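Local structure of GH3 beta-N-acetylglucosaminidase (Paenibacillaceae, 6K5J) at residues Met132-Ser137 with Ala226-His231; Glu159-Leu164 with Leu213-Glu218; Glu167-Phe172 with Val177-Lys182. The protein probably hydrolyses terminal beta-linked N-acetylglucosamine residues from the non-reducing ends of chitin-derived oligosaccharides, as a family 3 glycoside hydrolase. All coordinates share one frame; numbering follows the deposited sequence.

Contact 1: residues Met132-Ser137 with Ala226-His231; sequences MNFAPS and AVMTAH. With NAG (2-acetamido-2-deoxy-beta-D-glucopyranose), chain B.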
ATOM      1  N   MET A 132       6.536  12.813   2.279  1.00 18.06           N
ATOM      2  CA  MET A 132       5.168  12.512   1.888  1.00 17.40           C
ATOM      3  C   MET A 132       5.058  11.003   1.719  1.00 16.59           C
ATOM      4  O   MET A 132       6.021  10.337   1.329  1.00 18.80           O
ATOM      5  CB  MET A 132       4.784  13.241   0.588  1.00 17.59           C
ATOM      6  CG  MET A 132       3.300  13.154   0.209  1.00 19.25           C
ATOM      7  SD  MET A 132       2.959  14.202  -1.237  1.00 21.09           S
ATOM      8  CE  MET A 132       1.176  14.382  -1.115  1.00 23.31           C
ATOM      9  N   ASN A 133       3.885  10.463   2.043  1.00 18.06           N
ATOM     10  CA  ASN A 133       3.640   9.031   1.892  1.00 18.36           C
ATOM     11  C   ASN A 133       2.278   8.870   1.247  1.00 19.93           C
ATOM     12  O   ASN A 133       1.321   9.542   1.642  1.00 17.71           O
ATOM     13  CB  ASN A 133       3.690   8.300   3.254  1.00 17.06           C
ATOM     14  CG  ASN A 133       3.790   6.773   3.124  1.00 18.57           C
ATOM     15  OD1 ASN A 133       4.013   6.240   2.041  1.00 17.37           O
ATOM     16  ND2 ASN A 133       3.651   6.074   4.254  1.00 18.65           N
ATOM     17  N   PHE A 134       2.187   7.999   0.249  1.00 18.77           N
ATOM     18  CA  PHE A 134       0.882   7.699  -0.329  1.00 18.65           C
ATOM     19  C   PHE A 134       0.226   6.600   0.504  1.00 20.51           C
ATOM     20  O   PHE A 134       0.112   5.438   0.112  1.00 19.03           O
ATOM     21  CB  PHE A 134       1.015   7.350  -1.803  1.00 17.34           C
ATOM     22  CG  PHE A 134       1.349   8.538  -2.660  1.00 18.20           C
ATOM     23  CD1 PHE A 134       0.915   9.806  -2.288  1.00 20.86           C
ATOM     24  CD2 PHE A 134       2.087   8.402  -3.814  1.00 22.82           C
ATOM     25  CE1 PHE A 134       1.199  10.919  -3.066  1.00 22.53           C
ATOM     26  CE2 PHE A 134       2.385   9.518  -4.600  1.00 22.63           C
ATOM     27  CZ  PHE A 134       1.935  10.775  -4.215  1.00 19.37           C
ATOM     28  N   ALA A 135      -0.206   7.019   1.687  1.00 17.43           N
ATOM     29  CA  ALA A 135      -0.773   6.155   2.711  1.00 18.76           C
ATOM     30  C   ALA A 135      -1.413   7.049   3.766  1.00 15.38           C
ATOM     31  O   ALA A 135      -1.010   8.207   3.913  1.00 17.72           O
ATOM     32  CB  ALA A 135       0.305   5.254   3.340  1.00 15.21           C
ATOM     33  N   PRO A 136      -2.401   6.534   4.522  1.00 15.72           N
ATOM     34  CA  PRO A 136      -2.928   5.169   4.472  1.00 17.12           C
ATOM     35  C   PRO A 136      -4.051   4.994   3.453  1.00 21.01           C
ATOM     36  O   PRO A 136      -4.775   5.945   3.153  1.00 16.81           O
ATOM     37  CB  PRO A 136      -3.472   4.958   5.888  1.00 17.57           C
ATOM     38  CG  PRO A 136      -4.010   6.324   6.254  1.00 19.31           C
ATOM     39  CD  PRO A 136      -3.058   7.329   5.580  1.00 15.71           C
ATOM     40  N   SER A 137      -4.201   3.776   2.940  1.00 16.22           N
ATOM     41  CA  SER A 137      -5.466   3.416   2.313  1.00 19.03           C
ATOM     42  C   SER A 137      -6.593   3.492   3.337  1.00 20.72           C
ATOM     43  O   SER A 137      -6.506   2.893   4.414  1.00 18.30           O
ATOM     44  CB  SER A 137      -5.400   2.003   1.740  1.00 18.09           C
ATOM     45  OG  SER A 137      -6.702   1.536   1.401  1.00 17.65           O
ATOM     46  N   ALA A 226      -3.255  15.332   2.413  1.00 19.40           N
ATOM     47  CA  ALA A 226      -3.553  15.078   1.011  1.00 19.31           C
ATOM     48  C   ALA A 226      -4.554  13.939   0.898  1.00 18.88           C
ATOM     49  O   ALA A 226      -4.703  13.121   1.809  1.00 15.86           O
ATOM     50  CB  ALA A 226      -2.270  14.776   0.211  1.00 18.26           C
ATOM     51  N   VAL A 227      -5.281  13.940  -0.224  1.00 17.75           N
ATOM     52  CA  VAL A 227      -6.228  12.898  -0.607  1.00 20.21           C
ATOM     53  C   VAL A 227      -5.887  12.479  -2.038  1.00 22.27           C
ATOM     54  O   VAL A 227      -5.736  13.337  -2.917  1.00 17.83           O
ATOM     55  CB  VAL A 227      -7.688  13.402  -0.510  1.00 20.24           C
ATOM     56  CG1 VAL A 227      -8.692  12.353  -1.022  1.00 15.95           C
ATOM     57  CG2 VAL A 227      -8.034  13.820   0.930  1.00 18.23           C
ATOM     58  N   MET A 228      -5.747  11.170  -2.270  1.00 17.72           N
ATOM     59  CA  MET A 228      -5.541  10.635  -3.613  1.00 18.27           C
ATOM     60  C   MET A 228      -6.839  10.034  -4.143  1.00 19.40           C
ATOM     61  O   MET A 228      -7.563   9.350  -3.413  1.00 20.88           O
ATOM     62  CB  MET A 228      -4.434   9.570  -3.629  1.00 16.27           C
ATOM     63  CG  MET A 228      -4.306   8.815  -4.964  1.00 20.10           C
ATOM     64  SD  MET A 228      -3.015   7.537  -4.931  1.00 21.39           S
ATOM     65  CE  MET A 228      -1.531   8.539  -4.971  1.00 20.59           C
ATOM     66  N   THR A 229      -7.122  10.274  -5.423  1.00 17.14           N
ATOM     67  CA  THR A 229      -8.367   9.815  -6.022  1.00 19.15           C
ATOM     68  C   THR A 229      -8.253   8.364  -6.493  1.00 22.40           C
ATOM     69  O   THR A 229      -7.162   7.786  -6.559  1.00 23.99           O
ATOM     70  CB  THR A 229      -8.760  10.715  -7.203  1.00 22.45           C
ATOM     71  OG1 THR A 229      -7.794  10.570  -8.248  1.00 24.10           O
ATOM     72  CG2 THR A 229      -8.809  12.163  -6.781  1.00 21.51           C
ATOM     73  N   ALA A 230      -9.409   7.781  -6.836  1.00 20.86           N
ATOM     74  CA  ALA A 230      -9.509   6.462  -7.451  1.00 22.06           C
ATOM     75  C   ALA A 230      -9.933   6.581  -8.912  1.00 21.85           C
ATOM     76  O   ALA A 230     -10.834   7.362  -9.240  1.00 21.12           O
ATOM     77  CB  ALA A 230     -10.530   5.596  -6.710  1.00 19.92           C
ATOM     78  N   HIS A 231      -9.297   5.788  -9.784  1.00 21.37           N
ATOM     79  CA  HIS A 231      -9.678   5.709 -11.198  1.00 22.72           C
ATOM     80  C   HIS A 231     -10.885   4.781 -11.367  1.00 22.52           C
ATOM     81  O   HIS A 231     -10.829   3.768 -12.066  1.00 23.82           O
ATOM     82  CB  HIS A 231      -8.529   5.198 -12.056  1.00 24.24           C
ATOM     83  CG  HIS A 231      -7.269   6.016 -11.999  1.00 25.18           C
ATOM     84  ND1 HIS A 231      -7.256   7.388 -11.841  1.00 21.69           N
ATOM     85  CD2 HIS A 231      -5.974   5.637 -12.114  1.00 20.93           C
ATOM     86  CE1 HIS A 231      -6.004   7.816 -11.851  1.00 20.37           C
ATOM     87  NE2 HIS A 231      -5.207   6.775 -12.022  1.00 23.97           N
TER
HETATM   88  C1  NAG B 601      -1.269   3.222  -8.223  1.00 22.67           C
HETATM   89  C2  NAG B 601      -1.882   2.737  -6.885  1.00 21.34           C
HETATM   90  C3  NAG B 601      -1.653   3.762  -5.759  1.00 20.23           C
HETATM   91  C4  NAG B 601      -0.202   4.221  -5.711  1.00 19.76           C
HETATM   92  C5  NAG B 601       0.203   4.737  -7.081  1.00 22.04           C
HETATM   93  C6  NAG B 601       1.633   5.223  -7.156  1.00 21.53           C
HETATM   94  C7  NAG B 601      -3.932   1.380  -6.651  1.00 21.16           C
HETATM   95  C8  NAG B 601      -5.415   1.333  -6.902  1.00 18.32           C
HETATM   96  N2  NAG B 601      -3.307   2.490  -7.057  1.00 18.72           N
HETATM   97  O1  NAG B 601      -1.247   2.147  -9.100  1.00 27.90           O
HETATM   98  O3  NAG B 601      -2.014   3.194  -4.504  1.00 18.61           O
HETATM   99  O4  NAG B 601      -0.044   5.253  -4.744  1.00 18.22           O
HETATM  100  O5  NAG B 601       0.080   3.661  -8.016  1.00 20.51           O
HETATM  101  O6  NAG B 601       2.554   4.143  -7.066  1.00 21.88           O
HETATM  102  O7  NAG B 601      -3.336   0.464  -6.088  1.00 20.36           O

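Contact 2: residues Glu159-Leu164 with Leu213-Glu218; sequences ELVARL and LAPFRE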
ATOM      1  N   GLU A 159     -16.361   1.780  10.443  1.00 20.95           N
ATOM      2  CA  GLU A 159     -15.937   2.138  11.795  1.00 23.80           C
ATOM      3  C   GLU A 159     -14.483   1.751  12.042  1.00 22.16           C
ATOM      4  O   GLU A 159     -13.698   2.547  12.570  1.00 21.46           O
ATOM      5  CB  GLU A 159     -16.851   1.472  12.822  1.00 25.76           C
ATOM      6  CG  GLU A 159     -16.640   1.967  14.240  1.00 34.98           C
ATOM      7  CD  GLU A 159     -15.560   1.205  14.997  1.00 35.38           C
ATOM      8  OE1 GLU A 159     -15.149   0.104  14.554  1.00 37.43           O
ATOM      9  OE2 GLU A 159     -15.118   1.715  16.051  1.00 43.33           O
ATOM     10  N   LEU A 160     -14.114   0.518  11.690  1.00 21.01           N
ATOM     11  CA  LEU A 160     -12.749   0.057  11.934  1.00 21.94           C
ATOM     12  C   LEU A 160     -11.748   0.835  11.089  1.00 19.73           C
ATOM     13  O   LEU A 160     -10.705   1.273  11.590  1.00 19.87           O
ATOM     14  CB  LEU A 160     -12.641  -1.439  11.640  1.00 21.97           C
ATOM     15  CG  LEU A 160     -11.228  -2.005  11.817  1.00 22.18           C
ATOM     16  CD1 LEU A 160     -10.880  -2.061  13.291  1.00 20.89           C
ATOM     17  CD2 LEU A 160     -11.105  -3.385  11.165  1.00 22.75           C
ATOM     18  N   VAL A 161     -12.056   1.019   9.803  1.00 19.91           N
ATOM     19  CA  VAL A 161     -11.153   1.738   8.901  1.00 16.84           C
ATOM     20  C   VAL A 161     -10.988   3.186   9.341  1.00 17.70           C
ATOM     21  O   VAL A 161      -9.875   3.727   9.326  1.00 17.26           O
ATOM     22  CB  VAL A 161     -11.658   1.622   7.448  1.00 18.05           C
ATOM     23  CG1 VAL A 161     -10.934   2.603   6.529  1.00 16.55           C
ATOM     24  CG2 VAL A 161     -11.468   0.193   6.931  1.00 18.15           C
ATOM     25  N   ALA A 162     -12.079   3.838   9.765  1.00 18.94           N
ATOM     26  CA  ALA A 162     -11.950   5.220  10.223  1.00 19.62           C
ATOM     27  C   ALA A 162     -11.135   5.306  11.509  1.00 20.07           C
ATOM     28  O   ALA A 162     -10.301   6.204  11.662  1.00 20.04           O
ATOM     29  CB  ALA A 162     -13.332   5.853  10.436  1.00 20.35           C
ATOM     30  N   ARG A 163     -11.377   4.387  12.445  1.00 20.21           N
ATOM     31  CA  ARG A 163     -10.727   4.455  13.749  1.00 23.11           C
ATOM     32  C   ARG A 163      -9.222   4.245  13.621  1.00 22.93           C
ATOM     33  O   ARG A 163      -8.423   4.992  14.200  1.00 22.09           O
ATOM     34  CB  ARG A 163     -11.349   3.408  14.683  1.00 23.77           C
ATOM     35  CG  ARG A 163     -10.783   3.409  16.089  1.00 30.26           C
ATOM     36  CD  ARG A 163     -11.715   2.699  17.077  1.00 33.33           C
ATOM     37  NE  ARG A 163     -12.369   1.528  16.492  1.00 36.47           N
ATOM     38  CZ  ARG A 163     -11.845   0.307  16.499  1.00 30.28           C
ATOM     39  NH1 ARG A 163     -10.652   0.111  17.041  1.00 31.78           N
ATOM     40  NH2 ARG A 163     -12.508  -0.708  15.964  1.00 33.00           N
ATOM     41  N   LEU A 164      -8.816   3.243  12.847  1.00 19.68           N
ATOM     42  CA  LEU A 164      -7.390   2.988  12.664  1.00 17.87           C
ATOM     43  C   LEU A 164      -6.779   3.959  11.662  1.00 17.82           C
ATOM     44  O   LEU A 164      -5.646   4.418  11.851  1.00 18.63           O
ATOM     45  CB  LEU A 164      -7.166   1.546  12.193  1.00 18.57           C
ATOM     46  CG  LEU A 164      -7.001   0.458  13.253  1.00 22.60           C
ATOM     47  CD1 LEU A 164      -8.124   0.496  14.281  1.00 22.20           C
ATOM     48  CD2 LEU A 164      -6.914  -0.917  12.567  1.00 19.70           C
ATOM     49  N   LEU A 213     -17.485   6.673   1.967  1.00 19.59           N
ATOM     50  CA  LEU A 213     -17.065   8.033   2.306  1.00 22.21           C
ATOM     51  C   LEU A 213     -16.718   8.223   3.781  1.00 20.61           C
ATOM     52  O   LEU A 213     -15.988   9.168   4.113  1.00 20.16           O
ATOM     53  CB  LEU A 213     -18.167   9.029   1.914  1.00 18.24           C
ATOM     54  CG  LEU A 213     -18.356   9.198   0.398  1.00 23.59           C
ATOM     55  CD1 LEU A 213     -19.637   9.977   0.088  1.00 23.39           C
ATOM     56  CD2 LEU A 213     -17.149   9.890  -0.227  1.00 22.47           C
ATOM     57  N   ALA A 214     -17.230   7.364   4.665  1.00 20.26           N
ATOM     58  CA  ALA A 214     -17.154   7.630   6.102  1.00 18.72           C
ATOM     59  C   ALA A 214     -15.726   7.793   6.619  1.00 21.43           C
ATOM     60  O   ALA A 214     -15.468   8.764   7.352  1.00 21.49           O
ATOM     61  CB  ALA A 214     -17.910   6.533   6.870  1.00 21.06           C
ATOM     62  N   PRO A 215     -14.767   6.913   6.309  1.00 21.28           N
ATOM     63  CA  PRO A 215     -13.414   7.136   6.845  1.00 21.34           C
ATOM     64  C   PRO A 215     -12.735   8.358   6.252  1.00 20.61           C
ATOM     65  O   PRO A 215     -11.965   9.022   6.961  1.00 19.22           O
ATOM     66  CB  PRO A 215     -12.669   5.833   6.503  1.00 19.19           C
ATOM     67  CG  PRO A 215     -13.428   5.243   5.382  1.00 20.99           C
ATOM     68  CD  PRO A 215     -14.867   5.638   5.580  1.00 20.43           C
ATOM     69  N   PHE A 216     -13.014   8.694   4.985  1.00 20.01           N
ATOM     70  CA  PHE A 216     -12.460   9.924   4.422  1.00 20.80           C
ATOM     71  C   PHE A 216     -12.989  11.157   5.151  1.00 19.14           C
ATOM     72  O   PHE A 216     -12.227  12.090   5.424  1.00 18.21           O
ATOM     73  CB  PHE A 216     -12.765  10.007   2.925  1.00 18.78           C
ATOM     74  CG  PHE A 216     -12.040   8.971   2.108  1.00 20.13           C
ATOM     75  CD1 PHE A 216     -10.692   9.121   1.815  1.00 17.03           C
ATOM     76  CD2 PHE A 216     -12.705   7.842   1.643  1.00 17.12           C
ATOM     77  CE1 PHE A 216     -10.013   8.163   1.062  1.00 17.58           C
ATOM     78  CE2 PHE A 216     -12.033   6.883   0.883  1.00 18.25           C
ATOM     79  CZ  PHE A 216     -10.691   7.052   0.585  1.00 14.89           C
ATOM     80  N   ARG A 217     -14.286  11.170   5.478  1.00 20.93           N
ATOM     81  CA  ARG A 217     -14.862  12.274   6.252  1.00 22.07           C
ATOM     82  C   ARG A 217     -14.157  12.432   7.585  1.00 20.90           C
ATOM     83  O   ARG A 217     -13.848  13.550   8.008  1.00 19.84           O
ATOM     84  CB  ARG A 217     -16.362  12.043   6.499  1.00 23.50           C
ATOM     85  CG  ARG A 217     -17.272  12.296   5.322  1.00 25.68           C
ATOM     86  CD  ARG A 217     -18.744  12.382   5.782  1.00 26.14           C
ATOM     87  NE  ARG A 217     -19.120  11.258   6.645  1.00 24.66           N
ATOM     88  CZ  ARG A 217     -19.805  10.201   6.215  1.00 24.72           C
ATOM     89  NH1 ARG A 217     -20.178  10.126   4.940  1.00 25.82           N
ATOM     90  NH2 ARG A 217     -20.102   9.213   7.048  1.00 23.84           N
ATOM     91  N   GLU A 218     -13.913  11.316   8.277  1.00 21.71           N
ATOM     92  CA  GLU A 218     -13.268  11.389   9.579  1.00 23.16           C
ATOM     93  C   GLU A 218     -11.840  11.900   9.461  1.00 21.61           C
ATOM     94  O   GLU A 218     -11.381  12.657  10.320  1.00 23.66           O
ATOM     95  CB  GLU A 218     -13.292  10.016  10.260  1.00 23.31           C
ATOM     96  CG  GLU A 218     -14.689   9.480  10.510  1.00 30.17           C
ATOM     97  CD  GLU A 218     -15.435  10.310  11.544  1.00 37.94           C
ATOM     98  OE1 GLU A 218     -14.758  10.980  12.358  1.00 34.49           O
ATOM     99  OE2 GLU A 218     -16.688  10.296  11.541  1.00 41.05           O
TER

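Contact 3: residues Glu167-Phe172 with Val177-Lys182; sequences EAVRGF and VAATVK. With NAG (2-acetamido-2-deoxy-beta-D-glucopyranose), chain B.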
ATOM      1  N   GLU A 167      -5.781   7.448  12.973  1.00 19.30           N
ATOM      2  CA  GLU A 167      -4.586   7.359  13.803  1.00 22.20           C
ATOM      3  C   GLU A 167      -3.335   7.138  12.962  1.00 21.18           C
ATOM      4  O   GLU A 167      -2.258   7.628  13.322  1.00 20.23           O
ATOM      5  CB  GLU A 167      -4.754   6.247  14.838  1.00 21.63           C
ATOM      6  CG  GLU A 167      -5.583   6.711  16.055  1.00 23.08           C
ATOM      7  CD  GLU A 167      -4.934   7.905  16.745  1.00 29.58           C
ATOM      8  OE1 GLU A 167      -3.973   7.684  17.507  1.00 31.53           O
ATOM      9  OE2 GLU A 167      -5.361   9.059  16.520  1.00 28.08           O
ATOM     10  N   ALA A 168      -3.446   6.401  11.852  1.00 19.27           N
ATOM     11  CA  ALA A 168      -2.301   6.272  10.953  1.00 17.88           C
ATOM     12  C   ALA A 168      -1.922   7.621  10.358  1.00 18.22           C
ATOM     13  O   ALA A 168      -0.733   7.959  10.278  1.00 19.24           O
ATOM     14  CB  ALA A 168      -2.597   5.255   9.845  1.00 17.32           C
ATOM     15  N   VAL A 169      -2.918   8.395   9.920  1.00 17.83           N
ATOM     16  CA  VAL A 169      -2.667   9.758   9.440  1.00 20.21           C
ATOM     17  C   VAL A 169      -1.897  10.555  10.483  1.00 19.30           C
ATOM     18  O   VAL A 169      -0.902  11.225  10.172  1.00 17.50           O
ATOM     19  CB  VAL A 169      -3.990  10.460   9.085  1.00 19.51           C
ATOM     20  CG1 VAL A 169      -3.737  11.956   8.846  1.00 15.81           C
ATOM     21  CG2 VAL A 169      -4.606   9.824   7.842  1.00 20.11           C
ATOM     22  N   ARG A 170      -2.359  10.507  11.736  1.00 17.41           N
ATOM     23  CA  ARG A 170      -1.698  11.269  12.796  1.00 19.37           C
ATOM     24  C   ARG A 170      -0.267  10.788  13.034  1.00 22.29           C
ATOM     25  O   ARG A 170       0.638  11.600  13.254  1.00 21.40           O
ATOM     26  CB  ARG A 170      -2.514  11.185  14.086  1.00 19.11           C
ATOM     27  CG  ARG A 170      -2.065  12.160  15.174  1.00 25.97           C
ATOM     28  CD  ARG A 170      -3.091  12.234  16.309  1.00 29.35           C
ATOM     29  NE  ARG A 170      -3.125  11.000  17.086  1.00 25.24           N
ATOM     30  CZ  ARG A 170      -2.310  10.736  18.101  1.00 30.34           C
ATOM     31  NH1 ARG A 170      -1.388  11.624  18.460  1.00 31.92           N
ATOM     32  NH2 ARG A 170      -2.413   9.585  18.753  1.00 28.77           N
ATOM     33  N   GLY A 171      -0.042   9.472  13.012  1.00 18.93           N
ATOM     34  CA  GLY A 171       1.315   8.966  13.187  1.00 20.92           C
ATOM     35  C   GLY A 171       2.261   9.408  12.083  1.00 20.58           C
ATOM     36  O   GLY A 171       3.413   9.768  12.347  1.00 17.78           O
ATOM     37  N   PHE A 172       1.794   9.380  10.827  1.00 18.35           N
ATOM     38  CA  PHE A 172       2.612   9.888   9.725  1.00 19.00           C
ATOM     39  C   PHE A 172       2.899  11.377   9.912  1.00 18.21           C
ATOM     40  O   PHE A 172       4.053  11.815   9.826  1.00 19.46           O
ATOM     41  CB  PHE A 172       1.915   9.673   8.374  1.00 16.27           C
ATOM     42  CG  PHE A 172       1.856   8.234   7.916  1.00 17.73           C
ATOM     43  CD1 PHE A 172       2.970   7.406   7.988  1.00 19.30           C
ATOM     44  CD2 PHE A 172       0.679   7.722   7.383  1.00 18.88           C
ATOM     45  CE1 PHE A 172       2.904   6.098   7.554  1.00 15.19           C
ATOM     46  CE2 PHE A 172       0.592   6.396   6.957  1.00 17.36           C
ATOM     47  CZ  PHE A 172       1.705   5.586   7.050  1.00 17.70           C
ATOM     48  N   VAL A 177       5.701  13.642   8.014  1.00 20.85           N
ATOM     49  CA  VAL A 177       5.441  13.106   6.679  1.00 18.22           C
ATOM     50  C   VAL A 177       3.983  13.382   6.338  1.00 20.20           C
ATOM     51  O   VAL A 177       3.079  12.986   7.085  1.00 17.91           O
ATOM     52  CB  VAL A 177       5.751  11.602   6.599  1.00 22.04           C
ATOM     53  CG1 VAL A 177       5.318  11.037   5.249  1.00 20.75           C
ATOM     54  CG2 VAL A 177       7.235  11.358   6.844  1.00 18.60           C
ATOM     55  N   ALA A 178       3.753  14.074   5.221  1.00 18.44           N
ATOM     56  CA  ALA A 178       2.390  14.315   4.768  1.00 19.95           C
ATOM     57  C   ALA A 178       1.696  12.996   4.464  1.00 20.91           C
ATOM     58  O   ALA A 178       2.206  12.182   3.694  1.00 20.30           O
ATOM     59  CB  ALA A 178       2.401  15.200   3.521  1.00 18.43           C
ATOM     60  N   ALA A 179       0.540  12.778   5.081  1.00 18.60           N
ATOM     61  CA  ALA A 179      -0.266  11.604   4.781  1.00 19.22           C
ATOM     62  C   ALA A 179      -1.165  11.873   3.583  1.00 20.92           C
ATOM     63  O   ALA A 179      -1.638  12.994   3.373  1.00 18.23           O
ATOM     64  CB  ALA A 179      -1.122  11.205   5.986  1.00 17.38           C
ATOM     65  N   THR A 180      -1.417  10.819   2.804  1.00 17.25           N
ATOM     66  CA  THR A 180      -2.272  10.888   1.619  1.00 17.85           C
ATOM     67  C   THR A 180      -3.285   9.756   1.725  1.00 18.96           C
ATOM     68  O   THR A 180      -2.975   8.614   1.365  1.00 17.86           O
ATOM     69  CB  THR A 180      -1.472  10.762   0.320  1.00 17.02           C
ATOM     70  OG1 THR A 180      -0.368  11.664   0.327  1.00 19.92           O
ATOM     71  CG2 THR A 180      -2.371  11.070  -0.909  1.00 19.20           C
ATOM     72  N   VAL A 181      -4.496  10.053   2.201  1.00 16.06           N
ATOM     73  CA  VAL A 181      -5.502   8.999   2.282  1.00 17.15           C
ATOM     74  C   VAL A 181      -5.991   8.657   0.880  1.00 19.20           C
ATOM     75  O   VAL A 181      -6.145   9.539   0.025  1.00 18.33           O
ATOM     76  CB  VAL A 181      -6.651   9.408   3.223  1.00 17.15           C
ATOM     77  CG1 VAL A 181      -6.120   9.473   4.650  1.00 17.54           C
ATOM     78  CG2 VAL A 181      -7.271  10.752   2.811  1.00 18.39           C
ATOM     79  N   LYS A 182      -6.234   7.365   0.633  1.00 17.80           N
ATOM     80  CA  LYS A 182      -6.541   6.884  -0.710  1.00 18.76           C
ATOM     81  C   LYS A 182      -7.456   5.667  -0.587  1.00 16.70           C
ATOM     82  O   LYS A 182      -7.511   5.031   0.465  1.00 17.07           O
ATOM     83  CB  LYS A 182      -5.237   6.568  -1.475  1.00 17.00           C
ATOM     84  CG  LYS A 182      -4.418   5.377  -0.912  1.00 16.10           C
ATOM     85  CD  LYS A 182      -3.058   5.255  -1.647  1.00 15.21           C
ATOM     86  CE  LYS A 182      -2.320   3.947  -1.292  1.00 14.69           C
ATOM     87  NZ  LYS A 182      -0.942   3.919  -1.922  1.00 17.27           N
TER
HETATM   88  C1  NAG B 601      -1.269   3.222  -8.223  1.00 22.67           C
HETATM   89  C2  NAG B 601      -1.882   2.737  -6.885  1.00 21.34           C
HETATM   90  C3  NAG B 601      -1.653   3.762  -5.759  1.00 20.23           C
HETATM   91  C4  NAG B 601      -0.202   4.221  -5.711  1.00 19.76           C
HETATM   92  C5  NAG B 601       0.203   4.737  -7.081  1.00 22.04           C
HETATM   93  C6  NAG B 601       1.633   5.223  -7.156  1.00 21.53           C
HETATM   94  C7  NAG B 601      -3.932   1.380  -6.651  1.00 21.16           C
HETATM   95  C8  NAG B 601      -5.415   1.333  -6.902  1.00 18.32           C
HETATM   96  N2  NAG B 601      -3.307   2.490  -7.057  1.00 18.72           N
HETATM   97  O1  NAG B 601      -1.247   2.147  -9.100  1.00 27.90           O
HETATM   98  O3  NAG B 601      -2.014   3.194  -4.504  1.00 18.61           O
HETATM   99  O4  NAG B 601      -0.044   5.253  -4.744  1.00 18.22           O
HETATM  100  O5  NAG B 601       0.080   3.661  -8.016  1.00 20.51           O
HETATM  101  O6  NAG B 601       2.554   4.143  -7.066  1.00 21.88           O
HETATM  102  O7  NAG B 601      -3.336   0.464  -6.088  1.00 20.36           O

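Contact 1: residues Met132-Ser137 with Ala226-His231
Met-228 and Phe-134 meet in a CH-pi contact. The terminal methyl CE of Met-228 sits over one face of the Phe-134 ring, close to its centre, 3.7 Å from the ring centroid and 11° off the normal. The Met-228 side chain runs out extended and then bends at its last torsion (chi3 -73°), which brings CE rather than the sulfur onto the face. SD still lies above the same ring at 5.3 Å from the centroid, so the pair also counts as a Met-aromatic contact, and the two side chains cross at about a right angle.

A second, purely apolar touch joins the two segments nearer their N-terminal ends. The extended Met-132 side chain sends its methyl across to the Ala-226 methyl, with CE to CB 3.7 Å. Strand 178-184 lies between the two segments in the sheet, and no hydrogen bond links them directly; Thr-180 of that strand is packed against Met-132, Phe-134 and Ala-226.

The remaining contacts are with the bound sugar. Met-228 CE lies 3.6 Å from O4 of the N-acetylglucosamine, and Phe-134 CB approaches the same hydroxyl at 3.8 Å. Apolar contacts across the barrel interior thus end beside the N-acetylglucosamine at the C-terminal ends of parallel strands, consistent with the active-site position of a TIM-barrel glycoside hydrolase.

Contact 2: residues Glu159-Leu164 with Leu213-Glu218
Pro-215 and Ala-162 bring two nearly parallel helices of the barrel's outer layer together, an arrangement expected of the beta-alpha repeats of a TIM barrel. The axes of the 159-164 and 213-218 segments come within 8.4 Å of each other and cross at -22°. A small alanine and a compact proline at the interface permit this approach: Ala-162 and Pro-215 both point toward the opposing helix, and their CA atoms are the nearest pair in the register.

The Ala-162 methyl enters between Pro-215 and Glu-218, which lie one helical turn apart. Its CB rests 3.8 Å from CA of Pro-215 and also meets CG of Glu-218, 3.9 Å away. In Glu-218 the first torsion (chi1 -61°, CG anti to the carbonyl carbon) places CG beside the alanine methyl, and the bend at chi2 turns the carboxylate off toward Arg-222, which forms a salt bridge with OE1.

Val-161 meets the proline through its CG1 branch, which is turned away from the backbone N (chi1 167°) and lies beside the CB-CG bond of Pro-215, 3.7 Å from CB; the two side chains cross obliquely. No hydrogen bond links the two segments, whose contact is van der Waals. Phe-216 points away from helix 158-174, toward the barrel strands, where its ring meets Phe-184 edge-to-face.

On the side of segment 159-164 turned away from this interface, Arg-163 grips Glu-159 side-on with two nitrogens. NH2 of Arg-163 reaches the syn lone pair of Glu-159 OE1 at 3.1 Å, almost in the guanidinium plane, whereas NE of Arg-163 meets OE2 of Glu-159 at 2.8 Å from above the carboxylate plane.

Contact 3: residues Glu167-Phe172 with Val177-Lys182
Lys-182 NZ is gripped by several groups at the sugar end of a strand whose Ala-179 and Val-181 pack on Val-169 of the preceding helix. NZ donates to O3 of the bound N-acetylglucosamine at 2.9 Å and weakly to its O4; it also hydrogen-bonds Phe-134 O and forms a salt bridge with Glu-85. The chain is extended beyond CG, which carries the ammonium to the sugar. With an alanine in place of Lys-182, the sugar O3 would probably lose this donor and the Glu-85 carboxylate its ion-pair mate.

Against the helix the strand is apolar. The two branches of Val-169 divide the work: CG1 meets Ala-179 CB at 3.9 Å, and CG2 meets Val-181 CG1 at 3.6 Å, these valines crossing at about a right angle. Phe-172 adds its CB beside the Ala-179 methyl, while its ring leads off toward helix 111-127. At the turn, Val-177 N donates to Phe-172 O at 3.1 Å.

With helix and strand running nearly antiparallel (154°), this is the helix-to-strand return of a beta-alpha-beta unit in a TIM barrel, delivering a sugar-binding lysine to the C-terminal end of the strands, where active sites of such barrels lie.

All three contacts belong to one part of the N-terminal TIM-barrel domain. Their segments follow one another as strand 132-133, helix 158-174, strand 178-184, helix 213-222 and strand 226-229, with contact 3 innermost along the chain, contact 2 spanning it and contact 1 spanning both. Contacts 1 and 3, centres about 9 Å apart, share a parallel sheet and touch where Phe-134 O accepts a probable hydrogen bond from Lys-182 NZ, so that together they border the N-acetylglucosamine. Contacts 2 and 3, about 13 Å apart between centres, share helix 158-174; Phe-216 packs on Val-181 between them. Contact 2 thus joins the outer helices, while the other two extend inward to the sugar site.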